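Side-chain contacts in chromosome-partitioning protein ParB (Caulobacter vibrioides NA1000, PDB 6S6H), which binds the centromeric parS site near the DNA origin of replication through its helix-turn-helix domain and takes part in chromosome partition: residues 8-13 and 32-37; 39-44 and 50-55; 55-60 and 81-86. All blocks are in the same frame, centred on the assembly; numbering follows the deposited sequence.

Overall arrangement
The three contacts come in series along the chain, the last two sharing Thr55, and step across the DNA-binding domain. Interaction 1 joins helix 4-11 to the end of helix 20-34; interaction 2 pairs helix 38-45 with helix 49-57; interaction 3 links the end of helix 49-57 to the loop between helix 76-81 and helix 88-98. Interactions 1 and 2 have centres about 11 Å apart and touch, chiefly through Ile10 on Ile41 and Thr44. Interactions 2 and 3 have centres about 16 Å apart. Helix 49-57 carries Asn54 to the bases and Arg57 to the backbone of parS: interaction 2 packs this recognition helix on its partner, and interaction 3 sits at the DNA backbone.

Interaction 1 (8-13 and 32-37); sequences GIIENV and EKFERT. With nucleotides of chain D.
A small packing contact joins helix 4-11 to the end of helix 20-34 and the turn that follows it, the terminal methyl of Ile10 lying on Arg36 and at the edge of the Phe34 ring. Ile10 CD1 sits over one face of the Arg36 guanidinium, offset toward its rim, 3.6 Å from both NE and CD of Arg36. The same methyl comes near the plane of the phenyl ring, with Ile10 CD1 4.4 Å from Phe34 CD2. Isoleucine suits this place because its two branches serve two neighbours: CG1, directed anti to the carbonyl carbon (chi1 -67°), carries CD1 to Arg36 and Phe34, while CG2 turns to Thr44. The same side chain also packs on Ile41 and Ile45 of helix 38-45. Arginine offers a flat group whose face accepts a methyl while its nitrogens bond at the rim. The chain bends at chi3 (88°), and the polar end is held by two partners: NH1 forms a salt bridge with Glu6 and NE a hydrogen bond with Asn40 OD1. The grip should limit rotation of the guanidinium beneath Ile10.

Between Phe34 and Arg36 the chain turns at Glu35, whose positive phi belongs to a Schellman motif ending helix 20-34. Thr37 then N-caps helix 38-45, its OG1 bonded to Asn40 N. Thr37 CB also lies 3.4 Å from OP2 of DT3 of chain D, so the turn reaches the DNA backbone. A Schellman ending with an N-cap two residues on makes a compact helix-to-helix connection, here leading into the first helix of the helix-turn-helix motif.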
loop_
_atom_site.group_PDB
_atom_site.type_symbol
_atom_site.label_atom_id
_atom_site.label_comp_id
_atom_site.label_asym_id
_atom_site.label_seq_id
_atom_site.Cartn_x
_atom_site.Cartn_y
_atom_site.Cartn_z
ATOM N N GLY B 8 -21.762 -8.102 4.577
ATOM C CA GLY B 8 -20.679 -8.977 5.066
ATOM C C GLY B 8 -19.785 -9.464 3.936
ATOM O O GLY B 8 -18.554 -9.474 4.122
ATOM N N ILE B 9 -20.383 -9.852 2.806
ATOM C CA ILE B 9 -19.667 -10.362 1.596
ATOM C C ILE B 9 -18.786 -9.240 1.034
ATOM O O ILE B 9 -17.608 -9.516 0.735
ATOM C CB ILE B 9 -20.665 -10.895 0.548
ATOM C CG1 ILE B 9 -21.351 -12.174 1.034
ATOM C CG2 ILE B 9 -19.990 -11.103 -0.800
ATOM C CD1 ILE B 9 -22.583 -12.542 0.247
ATOM N N ILE B 10 -19.342 -8.033 0.895
ATOM C CA ILE B 10 -18.626 -6.829 0.374
ATOM C C ILE B 10 -17.471 -6.494 1.326
ATOM O O ILE B 10 -16.340 -6.300 0.840
ATOM C CB ILE B 10 -19.601 -5.645 0.186
ATOM C CG1 ILE B 10 -20.609 -5.924 -0.933
ATOM C CG2 ILE B 10 -18.843 -4.348 -0.058
ATOM C CD1 ILE B 10 -21.863 -5.083 -0.866
ATOM N N GLU B 11 -17.752 -6.451 2.630
ATOM C CA GLU B 11 -16.768 -6.143 3.702
ATOM C C GLU B 11 -15.555 -7.077 3.596
ATOM O O GLU B 11 -14.427 -6.588 3.771
ATOM C CB GLU B 11 -17.418 -6.277 5.080
ATOM C CG GLU B 11 -18.262 -5.078 5.471
ATOM C CD GLU B 11 -18.984 -5.222 6.799
ATOM O OE1 GLU B 11 -19.090 -4.216 7.522
ATOM O OE2 GLU B 11 -19.441 -6.337 7.110
ATOM N N ASN B 12 -15.776 -8.364 3.320
ATOM C CA ASN B 12 -14.741 -9.425 3.468
ATOM C C ASN B 12 -13.923 -9.592 2.180
ATOM O O ASN B 12 -12.961 -10.380 2.208
ATOM C CB ASN B 12 -15.353 -10.747 3.938
ATOM C CG ASN B 12 -15.511 -10.794 5.444
ATOM O OD1 ASN B 12 -14.675 -11.366 6.139
ATOM N ND2 ASN B 12 -16.556 -10.165 5.959
ATOM N N VAL B 13 -14.254 -8.874 1.104
ATOM C CA VAL B 13 -13.468 -8.905 -0.167
ATOM C C VAL B 13 -12.010 -8.548 0.153
ATOM O O VAL B 13 -11.116 -9.313 -0.258
ATOM C CB VAL B 13 -14.064 -7.965 -1.235
ATOM C CG1 VAL B 13 -13.117 -7.773 -2.417
ATOM C CG2 VAL B 13 -15.428 -8.451 -1.705
ATOM N N GLU B 32 -22.863 -5.189 -9.834
ATOM C CA GLU B 32 -23.852 -5.679 -10.830
ATOM C C GLU B 32 -25.032 -6.335 -10.103
ATOM O O GLU B 32 -26.145 -5.774 -10.147
ATOM C CB GLU B 32 -23.224 -6.708 -11.772
ATOM C CG GLU B 32 -22.383 -6.124 -12.887
ATOM C CD GLU B 32 -21.984 -7.151 -13.934
ATOM O OE1 GLU B 32 -20.822 -7.102 -14.386
ATOM O OE2 GLU B 32 -22.840 -8.001 -14.297
ATOM N N LYS B 33 -24.780 -7.467 -9.441
ATOM C CA LYS B 33 -25.821 -8.410 -8.952
ATOM C C LYS B 33 -26.638 -7.766 -7.825
ATOM O O LYS B 33 -27.861 -7.988 -7.806
ATOM C CB LYS B 33 -25.178 -9.730 -8.515
ATOM C CG LYS B 33 -26.082 -10.665 -7.731
ATOM C CD LYS B 33 -27.318 -11.120 -8.472
ATOM C CE LYS B 33 -28.282 -11.854 -7.566
ATOM N NZ LYS B 33 -29.210 -12.719 -8.332
ATOM N N PHE B 34 -26.006 -7.010 -6.921
ATOM C CA PHE B 34 -26.692 -6.329 -5.789
ATOM C C PHE B 34 -27.082 -4.901 -6.188
ATOM O O PHE B 34 -27.688 -4.200 -5.350
ATOM C CB PHE B 34 -25.824 -6.329 -4.529
ATOM C CG PHE B 34 -25.419 -7.692 -4.030
ATOM C CD1 PHE B 34 -26.211 -8.808 -4.256
ATOM C CD2 PHE B 34 -24.251 -7.855 -3.300
ATOM C CE1 PHE B 34 -25.830 -10.055 -3.785
ATOM C CE2 PHE B 34 -23.876 -9.102 -2.827
ATOM C CZ PHE B 34 -24.664 -10.200 -3.072
ATOM N N GLU B 35 -26.742 -4.494 -7.416
ATOM C CA GLU B 35 -27.150 -3.197 -8.020
ATOM C C GLU B 35 -26.712 -2.061 -7.090
ATOM O O GLU B 35 -27.573 -1.261 -6.682
ATOM C CB GLU B 35 -28.659 -3.192 -8.270
ATOM C CG GLU B 35 -29.137 -4.376 -9.087
ATOM C CD GLU B 35 -30.643 -4.425 -9.253
ATOM O OE1 GLU B 35 -31.266 -5.336 -8.672
ATOM O OE2 GLU B 35 -31.187 -3.545 -9.953
ATOM N N ARG B 36 -25.420 -2.020 -6.760
ATOM C CA ARG B 36 -24.819 -1.027 -5.831
ATOM C C ARG B 36 -23.800 -0.189 -6.606
ATOM O O ARG B 36 -23.161 -0.740 -7.524
ATOM C CB ARG B 36 -24.192 -1.742 -4.628
ATOM C CG ARG B 36 -25.154 -2.663 -3.887
ATOM C CD ARG B 36 -24.495 -3.483 -2.793
ATOM N NE ARG B 36 -24.480 -2.774 -1.519
ATOM C CZ ARG B 36 -25.214 -3.072 -0.449
ATOM N NH1 ARG B 36 -26.043 -4.102 -0.452
ATOM N NH2 ARG B 36 -25.101 -2.331 0.639
ATOM N N THR B 37 -23.678 1.096 -6.264
ATOM C CA THR B 37 -22.760 2.064 -6.924
ATOM C C THR B 37 -21.333 1.862 -6.405
ATOM O O THR B 37 -21.161 1.185 -5.377
ATOM C CB THR B 37 -23.208 3.515 -6.693
ATOM O OG1 THR B 37 -23.162 3.790 -5.291
ATOM C CG2 THR B 37 -24.592 3.798 -7.234
ATOM P P DT D 3 -21.487 3.960 -10.737
ATOM O OP1 DT D 3 -21.913 2.607 -11.176
ATOM O OP2 DT D 3 -21.135 4.201 -9.315
ATOM O "O5'" DT D 3 -20.257 4.396 -11.651
ATOM C "C5'" DT D 3 -20.411 4.550 -13.079
ATOM C "C4'" DT D 3 -19.235 5.291 -13.670
ATOM O "O4'" DT D 3 -19.197 6.653 -13.182
ATOM C "C3'" DT D 3 -17.853 4.692 -13.364
ATOM O "O3'" DT D 3 -17.206 4.309 -14.587
ATOM C "C2'" DT D 3 -17.115 5.813 -12.648
ATOM C "C1'" DT D 3 -17.838 7.037 -13.152
ATOM N N1 DT D 3 -17.712 8.248 -12.314
ATOM C C2 DT D 3 -17.093 9.347 -12.867
ATOM O O2 DT D 3 -16.649 9.362 -14.004
ATOM N N3 DT D 3 -17.012 10.437 -12.035
ATOM C C4 DT D 3 -17.472 10.533 -10.736
ATOM O O4 DT D 3 -17.323 11.580 -10.112
ATOM C C5 DT D 3 -18.107 9.341 -10.218
ATOM C C7 DT D 3 -18.638 9.353 -8.819
ATOM C C6 DT D 3 -18.191 8.272 -11.021
#

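Interaction 2 (39-44 and 50-55). With nucleotides of chain D; nucleotides of chain C.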
loop_
_atom_site.group_PDB
_atom_site.type_symbol
_atom_site.label_atom_id
_atom_site.label_comp_id
_atom_site.label_asym_id
_atom_site.label_seq_id
_atom_site.Cartn_x
_atom_site.Cartn_y
_atom_site.Cartn_z
ATOM N N GLU B 39 -19.754 4.309 -5.097
ATOM C CA GLU B 39 -19.902 5.111 -3.851
ATOM C C GLU B 39 -20.394 4.217 -2.707
ATOM O O GLU B 39 -19.852 4.352 -1.598
ATOM C CB GLU B 39 -20.871 6.275 -4.079
ATOM C CG GLU B 39 -21.129 7.114 -2.840
ATOM C CD GLU B 39 -19.904 7.800 -2.264
ATOM O OE1 GLU B 39 -19.893 8.060 -1.044
ATOM O OE2 GLU B 39 -18.965 8.084 -3.038
ATOM N N ASN B 40 -21.388 3.359 -2.965
ATOM C CA ASN B 40 -22.005 2.460 -1.950
ATOM C C ASN B 40 -20.961 1.444 -1.469
ATOM O O ASN B 40 -20.821 1.286 -0.243
ATOM C CB ASN B 40 -23.262 1.767 -2.484
ATOM C CG ASN B 40 -23.789 0.692 -1.557
ATOM O OD1 ASN B 40 -23.279 -0.427 -1.540
ATOM N ND2 ASN B 40 -24.814 1.018 -0.787
ATOM N N ILE B 41 -20.259 0.789 -2.400
ATOM C CA ILE B 41 -19.174 -0.192 -2.098
ATOM C C ILE B 41 -18.131 0.500 -1.216
ATOM O O ILE B 41 -17.801 -0.053 -0.154
ATOM C CB ILE B 41 -18.538 -0.759 -3.386
ATOM C CG1 ILE B 41 -19.547 -1.544 -4.231
ATOM C CG2 ILE B 41 -17.310 -1.600 -3.056
ATOM C CD1 ILE B 41 -20.184 -2.717 -3.518
ATOM N N ALA B 42 -17.649 1.667 -1.650
ATOM C CA ALA B 42 -16.631 2.489 -0.956
ATOM C C ALA B 42 -17.040 2.701 0.506
ATOM O O ALA B 42 -16.221 2.398 1.393
ATOM C CB ALA B 42 -16.449 3.801 -1.678
ATOM N N GLN B 43 -18.265 3.179 0.745
ATOM C CA GLN B 43 -18.795 3.451 2.110
ATOM C C GLN B 43 -18.878 2.141 2.909
ATOM O O GLN B 43 -18.616 2.184 4.120
ATOM C CB GLN B 43 -20.156 4.149 2.040
ATOM C CG GLN B 43 -20.064 5.618 1.654
ATOM C CD GLN B 43 -21.380 6.351 1.776
ATOM O OE1 GLN B 43 -22.366 5.830 2.294
ATOM N NE2 GLN B 43 -21.408 7.581 1.285
ATOM N N THR B 44 -19.213 1.024 2.253
ATOM C CA THR B 44 -19.343 -0.321 2.880
ATOM C C THR B 44 -17.975 -0.804 3.378
ATOM O O THR B 44 -17.921 -1.325 4.505
ATOM C CB THR B 44 -19.959 -1.344 1.914
ATOM O OG1 THR B 44 -21.191 -0.809 1.430
ATOM C CG2 THR B 44 -20.207 -2.694 2.553
ATOM N N SER B 50 -12.909 6.575 -5.614
ATOM C CA SER B 50 -11.831 6.524 -6.639
ATOM C C SER B 50 -10.980 5.255 -6.468
ATOM O O SER B 50 -10.574 4.678 -7.498
ATOM C CB SER B 50 -10.980 7.769 -6.617
ATOM O OG SER B 50 -10.405 7.977 -5.339
ATOM N N HIS B 51 -10.731 4.833 -5.222
ATOM C CA HIS B 51 -10.034 3.562 -4.885
ATOM C C HIS B 51 -10.787 2.382 -5.510
ATOM O O HIS B 51 -10.135 1.531 -6.142
ATOM C CB HIS B 51 -9.887 3.398 -3.364
ATOM C CG HIS B 51 -9.406 2.046 -2.958
ATOM N ND1 HIS B 51 -8.095 1.651 -3.126
ATOM C CD2 HIS B 51 -10.056 0.991 -2.418
ATOM C CE1 HIS B 51 -7.955 0.414 -2.696
ATOM N NE2 HIS B 51 -9.143 -0.014 -2.258
ATOM N N VAL B 52 -12.112 2.351 -5.346
ATOM C CA VAL B 52 -13.003 1.271 -5.870
ATOM C C VAL B 52 -12.934 1.288 -7.402
ATOM O O VAL B 52 -12.759 0.200 -8.000
ATOM C CB VAL B 52 -14.447 1.433 -5.354
ATOM C CG1 VAL B 52 -15.409 0.467 -6.031
ATOM C CG2 VAL B 52 -14.521 1.287 -3.840
ATOM N N ALA B 53 -13.049 2.478 -8.001
ATOM C CA ALA B 53 -13.008 2.712 -9.463
ATOM C C ALA B 53 -11.655 2.260 -10.027
ATOM O O ALA B 53 -11.648 1.479 -10.999
ATOM C CB ALA B 53 -13.258 4.173 -9.756
ATOM N N ASN B 54 -10.557 2.747 -9.449
ATOM C CA ASN B 54 -9.177 2.478 -9.937
ATOM C C ASN B 54 -8.882 0.977 -9.824
ATOM O O ASN B 54 -8.239 0.436 -10.741
ATOM C CB ASN B 54 -8.134 3.332 -9.208
ATOM C CG ASN B 54 -8.060 4.754 -9.730
ATOM O OD1 ASN B 54 -8.343 5.014 -10.898
ATOM N ND2 ASN B 54 -7.666 5.683 -8.875
ATOM N N THR B 55 -9.344 0.329 -8.750
ATOM C CA THR B 55 -9.176 -1.129 -8.518
ATOM C C THR B 55 -9.797 -1.894 -9.695
ATOM O O THR B 55 -9.093 -2.727 -10.285
ATOM C CB THR B 55 -9.757 -1.547 -7.159
ATOM O OG1 THR B 55 -9.048 -0.846 -6.137
ATOM C CG2 THR B 55 -9.653 -3.033 -6.899
ATOM P P DT D 5 -10.259 5.428 -18.083
ATOM O OP1 DT D 5 -9.910 5.465 -19.528
ATOM O OP2 DT D 5 -10.257 4.122 -17.367
ATOM O "O5'" DT D 5 -9.303 6.433 -17.295
ATOM C "C5'" DT D 5 -9.134 7.774 -17.775
ATOM C "C4'" DT D 5 -8.452 8.650 -16.749
ATOM O "O4'" DT D 5 -9.226 8.750 -15.539
ATOM C "C3'" DT D 5 -7.051 8.225 -16.300
ATOM O "O3'" DT D 5 -6.099 9.006 -17.033
ATOM C "C2'" DT D 5 -7.029 8.535 -14.807
ATOM C "C1'" DT D 5 -8.336 9.278 -14.580
ATOM N N1 DT D 5 -8.956 9.137 -13.251
ATOM C C2 DT D 5 -8.857 10.201 -12.385
ATOM O O2 DT D 5 -8.259 11.227 -12.659
ATOM N N3 DT D 5 -9.473 10.013 -11.173
ATOM C C4 DT D 5 -10.170 8.895 -10.754
ATOM O O4 DT D 5 -10.677 8.872 -9.636
ATOM C C5 DT D 5 -10.243 7.819 -11.718
ATOM C C7 DT D 5 -10.979 6.569 -11.354
ATOM C C6 DT D 5 -9.644 7.994 -12.903
ATOM P P DT D 6 -4.525 8.764 -16.866
ATOM O OP1 DT D 6 -3.880 9.018 -18.181
ATOM O OP2 DT D 6 -4.318 7.458 -16.178
ATOM O "O5'" DT D 6 -4.090 9.928 -15.869
ATOM C "C5'" DT D 6 -4.395 11.298 -16.172
ATOM C "C4'" DT D 6 -3.992 12.194 -15.025
ATOM O "O4'" DT D 6 -4.827 11.909 -13.880
ATOM C "C3'" DT D 6 -2.545 12.041 -14.554
ATOM O "O3'" DT D 6 -1.959 13.344 -14.443
ATOM C "C2'" DT D 6 -2.666 11.311 -13.225
ATOM C "C1'" DT D 6 -4.028 11.761 -12.720
ATOM N N1 DT D 6 -4.730 10.832 -11.805
ATOM C C2 DT D 6 -5.309 11.351 -10.667
ATOM O O2 DT D 6 -5.247 12.530 -10.364
ATOM N N3 DT D 6 -5.964 10.428 -9.887
ATOM C C4 DT D 6 -6.108 9.075 -10.138
ATOM O O4 DT D 6 -6.729 8.369 -9.347
ATOM C C5 DT D 6 -5.486 8.603 -11.354
ATOM C C7 DT D 6 -5.587 7.153 -11.704
ATOM C C6 DT D 6 -4.842 9.494 -12.119
ATOM P P DA C 14 -8.787 5.511 0.576
ATOM O OP1 DA C 14 -9.488 5.594 1.880
ATOM O OP2 DA C 14 -9.414 4.777 -0.557
ATOM O "O5'" DA C 14 -8.472 7.011 0.152
ATOM C "C5'" DA C 14 -7.751 7.865 1.055
ATOM C "C4'" DA C 14 -7.619 9.254 0.478
ATOM O "O4'" DA C 14 -6.763 9.222 -0.686
ATOM C "C3'" DA C 14 -8.923 9.893 0.012
ATOM O "O3'" DA C 14 -8.799 11.289 0.272
ATOM C "C2'" DA C 14 -8.938 9.592 -1.475
ATOM C "C1'" DA C 14 -7.466 9.706 -1.821
ATOM N N9 DA C 14 -7.026 8.929 -2.977
ATOM C C8 DA C 14 -7.409 7.666 -3.360
ATOM N N7 DA C 14 -6.802 7.236 -4.439
ATOM C C5 DA C 14 -5.952 8.278 -4.782
ATOM C C6 DA C 14 -5.035 8.444 -5.834
ATOM N N6 DA C 14 -4.810 7.522 -6.772
ATOM N N1 DA C 14 -4.349 9.607 -5.892
ATOM C C2 DA C 14 -4.574 10.532 -4.947
ATOM N N3 DA C 14 -5.413 10.493 -3.915
ATOM C C4 DA C 14 -6.077 9.325 -3.887
#
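The carbonyl oxygen of His51 is gripped twice by Thr55, by its backbone N in the ordinary helical bond and by OG1 at 2.6 Å from His51 O, the two donors arriving from opposite faces of the carbonyl plane. This lies in helix 49-57, the recognition helix of a helix-turn-helix motif whose other helix is 38-45. There Thr44 N and OG1 likewise both bond Asn40 O, with Thr44 OG1 2.7 Å from Asn40 O; threonine suits such sites because its hydroxyl can turn back to the preceding turn of its helix.

The helices meet through Val52, a branched residue compact enough to fit where they come close. Its CG1 is anti to the backbone N (chi1 172°), which leaves CG2 to rest 3.8 Å from both CA and CB of Ala42. Ile41 CG2 meets both methyls of Val52, CG1 and CG2, each 4.1 Å away, and the two side chains cross at about a right angle. Alanine at 42 lets the backbones draw near, and the three residues are buried.

Other residues of helix 49-57 face the DNA. Ala53 CB packs 3.7 Å from the C7 methyl of DT5 of chain D, and His51 CB lies by a phosphate oxygen of DA14 of chain C. Asn54 OD1 accepts from Arg57 NH1, which helps fix the amide's orientation; its ND2 gives a hydrogen bond to O4 of DT6 of chain D, 2.9 Å long with an angle of 155° at the hydrogen.

Interaction 3 (55-60 and 81-86). With nucleotides of chain D.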
loop_
_atom_site.group_PDB
_atom_site.type_symbol
_atom_site.label_atom_id
_atom_site.label_comp_id
_atom_site.label_asym_id
_atom_site.label_seq_id
_atom_site.Cartn_x
_atom_site.Cartn_y
_atom_site.Cartn_z
ATOM N N THR B 55 -9.344 0.329 -8.750
ATOM C CA THR B 55 -9.176 -1.129 -8.518
ATOM C C THR B 55 -9.797 -1.894 -9.695
ATOM O O THR B 55 -9.093 -2.727 -10.285
ATOM C CB THR B 55 -9.757 -1.547 -7.159
ATOM O OG1 THR B 55 -9.048 -0.846 -6.137
ATOM C CG2 THR B 55 -9.653 -3.033 -6.899
ATOM N N MET B 56 -11.049 -1.595 -10.048
ATOM C CA MET B 56 -11.815 -2.341 -11.088
ATOM C C MET B 56 -11.293 -2.010 -12.495
ATOM O O MET B 56 -11.286 -2.928 -13.340
ATOM C CB MET B 56 -13.313 -2.042 -10.993
ATOM C CG MET B 56 -13.958 -2.685 -9.778
ATOM S SD MET B 56 -15.722 -2.344 -9.618
ATOM C CE MET B 56 -15.726 -0.551 -9.661
ATOM N N ARG B 57 -10.845 -0.771 -12.728
ATOM C CA ARG B 57 -10.246 -0.314 -14.016
ATOM C C ARG B 57 -9.119 -1.262 -14.457
ATOM O O ARG B 57 -8.924 -1.408 -15.682
ATOM C CB ARG B 57 -9.709 1.117 -13.898
ATOM C CG ARG B 57 -10.767 2.196 -14.078
ATOM C CD ARG B 57 -10.189 3.596 -13.996
ATOM N NE ARG B 57 -9.166 3.807 -15.018
ATOM C CZ ARG B 57 -7.921 4.236 -14.809
ATOM N NH1 ARG B 57 -7.502 4.553 -13.594
ATOM N NH2 ARG B 57 -7.097 4.356 -15.837
ATOM N N LEU B 58 -8.414 -1.884 -13.502
ATOM C CA LEU B 58 -7.258 -2.794 -13.749
ATOM C C LEU B 58 -7.694 -4.020 -14.563
ATOM O O LEU B 58 -6.820 -4.613 -15.222
ATOM C CB LEU B 58 -6.655 -3.238 -12.412
ATOM C CG LEU B 58 -6.014 -2.141 -11.564
ATOM C CD1 LEU B 58 -5.590 -2.692 -10.213
ATOM C CD2 LEU B 58 -4.830 -1.511 -12.282
ATOM N N LEU B 59 -8.975 -4.400 -14.506
ATOM C CA LEU B 59 -9.523 -5.566 -15.252
ATOM C C LEU B 59 -9.489 -5.298 -16.763
ATOM O O LEU B 59 -9.473 -6.281 -17.520
ATOM C CB LEU B 59 -10.951 -5.853 -14.780
ATOM C CG LEU B 59 -11.089 -6.312 -13.330
ATOM C CD1 LEU B 59 -12.550 -6.303 -12.906
ATOM C CD2 LEU B 59 -10.479 -7.695 -13.130
ATOM N N ALA B 60 -9.474 -4.026 -17.180
ATOM C CA ALA B 60 -9.436 -3.591 -18.598
ATOM C C ALA B 60 -8.023 -3.732 -19.183
ATOM O O ALA B 60 -7.894 -3.657 -20.413
ATOM C CB ALA B 60 -9.932 -2.170 -18.712
ATOM N N ALA B 81 -0.966 3.330 -13.470
ATOM C CA ALA B 81 -0.235 4.481 -14.053
ATOM C C ALA B 81 -0.159 4.370 -15.583
ATOM O O ALA B 81 -0.019 5.423 -16.222
ATOM C CB ALA B 81 1.141 4.584 -13.438
ATOM N N ILE B 82 -0.251 3.158 -16.145
ATOM C CA ILE B 82 -0.116 2.889 -17.612
ATOM C C ILE B 82 -1.450 2.402 -18.201
ATOM O O ILE B 82 -1.450 2.018 -19.394
ATOM C CB ILE B 82 1.018 1.876 -17.877
ATOM C CG1 ILE B 82 0.721 0.495 -17.281
ATOM C CG2 ILE B 82 2.347 2.425 -17.394
ATOM C CD1 ILE B 82 1.685 -0.581 -17.726
ATOM N N ALA B 83 -2.537 2.422 -17.418
ATOM C CA ALA B 83 -3.850 1.815 -17.767
ATOM C C ALA B 83 -4.499 2.548 -18.950
ATOM O O ALA B 83 -5.163 1.874 -19.760
ATOM C CB ALA B 83 -4.764 1.814 -16.564
ATOM N N ALA B 84 -4.321 3.874 -19.037
ATOM C CA ALA B 84 -4.916 4.755 -20.070
ATOM C C ALA B 84 -3.871 5.118 -21.131
ATOM O O ALA B 84 -4.014 6.186 -21.745
ATOM C CB ALA B 84 -5.479 5.994 -19.416
ATOM N N ALA B 85 -2.859 4.268 -21.330
ATOM C CA ALA B 85 -1.759 4.466 -22.302
ATOM C C ALA B 85 -2.099 3.740 -23.608
ATOM O O ALA B 85 -2.911 2.792 -23.560
ATOM C CB ALA B 85 -0.461 3.970 -21.718
ATOM N N ALA B 86 -1.485 4.164 -24.719
ATOM C CA ALA B 86 -1.677 3.595 -26.075
ATOM C C ALA B 86 -1.212 2.131 -26.101
ATOM O O ALA B 86 -1.980 1.280 -26.598
ATOM C CB ALA B 86 -0.939 4.424 -27.097
ATOM P P DT D 5 -10.259 5.428 -18.083
ATOM O OP1 DT D 5 -9.910 5.465 -19.528
ATOM O OP2 DT D 5 -10.257 4.122 -17.367
ATOM O "O5'" DT D 5 -9.303 6.433 -17.295
ATOM C "C5'" DT D 5 -9.134 7.774 -17.775
ATOM C "C4'" DT D 5 -8.452 8.650 -16.749
ATOM O "O4'" DT D 5 -9.226 8.750 -15.539
ATOM C "C3'" DT D 5 -7.051 8.225 -16.300
ATOM O "O3'" DT D 5 -6.099 9.006 -17.033
ATOM C "C2'" DT D 5 -7.029 8.535 -14.807
ATOM C "C1'" DT D 5 -8.336 9.278 -14.580
ATOM N N1 DT D 5 -8.956 9.137 -13.251
ATOM C C2 DT D 5 -8.857 10.201 -12.385
ATOM O O2 DT D 5 -8.259 11.227 -12.659
ATOM N N3 DT D 5 -9.473 10.013 -11.173
ATOM C C4 DT D 5 -10.170 8.895 -10.754
ATOM O O4 DT D 5 -10.677 8.872 -9.636
ATOM C C5 DT D 5 -10.243 7.819 -11.718
ATOM C C7 DT D 5 -10.979 6.569 -11.354
ATOM C C6 DT D 5 -9.644 7.994 -12.903
ATOM P P DT D 6 -4.525 8.764 -16.866
ATOM O OP1 DT D 6 -3.880 9.018 -18.181
ATOM O OP2 DT D 6 -4.318 7.458 -16.178
ATOM O "O5'" DT D 6 -4.090 9.928 -15.869
ATOM C "C5'" DT D 6 -4.395 11.298 -16.172
ATOM C "C4'" DT D 6 -3.992 12.194 -15.025
ATOM O "O4'" DT D 6 -4.827 11.909 -13.880
ATOM C "C3'" DT D 6 -2.545 12.041 -14.554
ATOM O "O3'" DT D 6 -1.959 13.344 -14.443
ATOM C "C2'" DT D 6 -2.666 11.311 -13.225
ATOM C "C1'" DT D 6 -4.028 11.761 -12.720
ATOM N N1 DT D 6 -4.730 10.832 -11.805
ATOM C C2 DT D 6 -5.309 11.351 -10.667
ATOM O O2 DT D 6 -5.247 12.530 -10.364
ATOM N N3 DT D 6 -5.964 10.428 -9.887
ATOM C C4 DT D 6 -6.108 9.075 -10.138
ATOM O O4 DT D 6 -6.729 8.369 -9.347
ATOM C C5 DT D 6 -5.486 8.603 -11.354
ATOM C C7 DT D 6 -5.587 7.153 -11.704
ATOM C C6 DT D 6 -4.842 9.494 -12.119
#
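A charged guanidinium meets the methyl groups of two alanines, while a DNA phosphate bonds its NE. Arg57 NH2 lies 3.5 Å from Ala83 CB and, more loosely, 4.3 Å from Ala84 CB, with both methyls oblique to the guanidinium plane. Arg57 NE donates a hydrogen bond to OP2 of DT5 of chain D, 2.6 Å long with an angle of 147° at the hydrogen, and O5' of the same nucleotide sits over one face of the group. Arginine is apt here because a long arm can carry several donors away from the backbone toward the DNA: the chain bends at chi3 (59°) to swing the guanidinium into place. Arg57 NH1, already engaged by Asn54, also approaches the C7 methyl of DT6 of chain D at 3.7 Å.

Across the contact, Ala83 and Ala84 occupy the two middle positions of a type I turn from Ile82 to Ala85. Their small side chains let the turn come close to both arginine and nucleic acid, and Ala84 CB lies 3.6 Å from OP1 of DT6 of chain D. The loop after helix 76-81 thus closes against the DNA backbone and Arg57, a phosphate-bound arginine beside base-contacting Asn54, as befits the recognition helix of a helix-turn-helix motif.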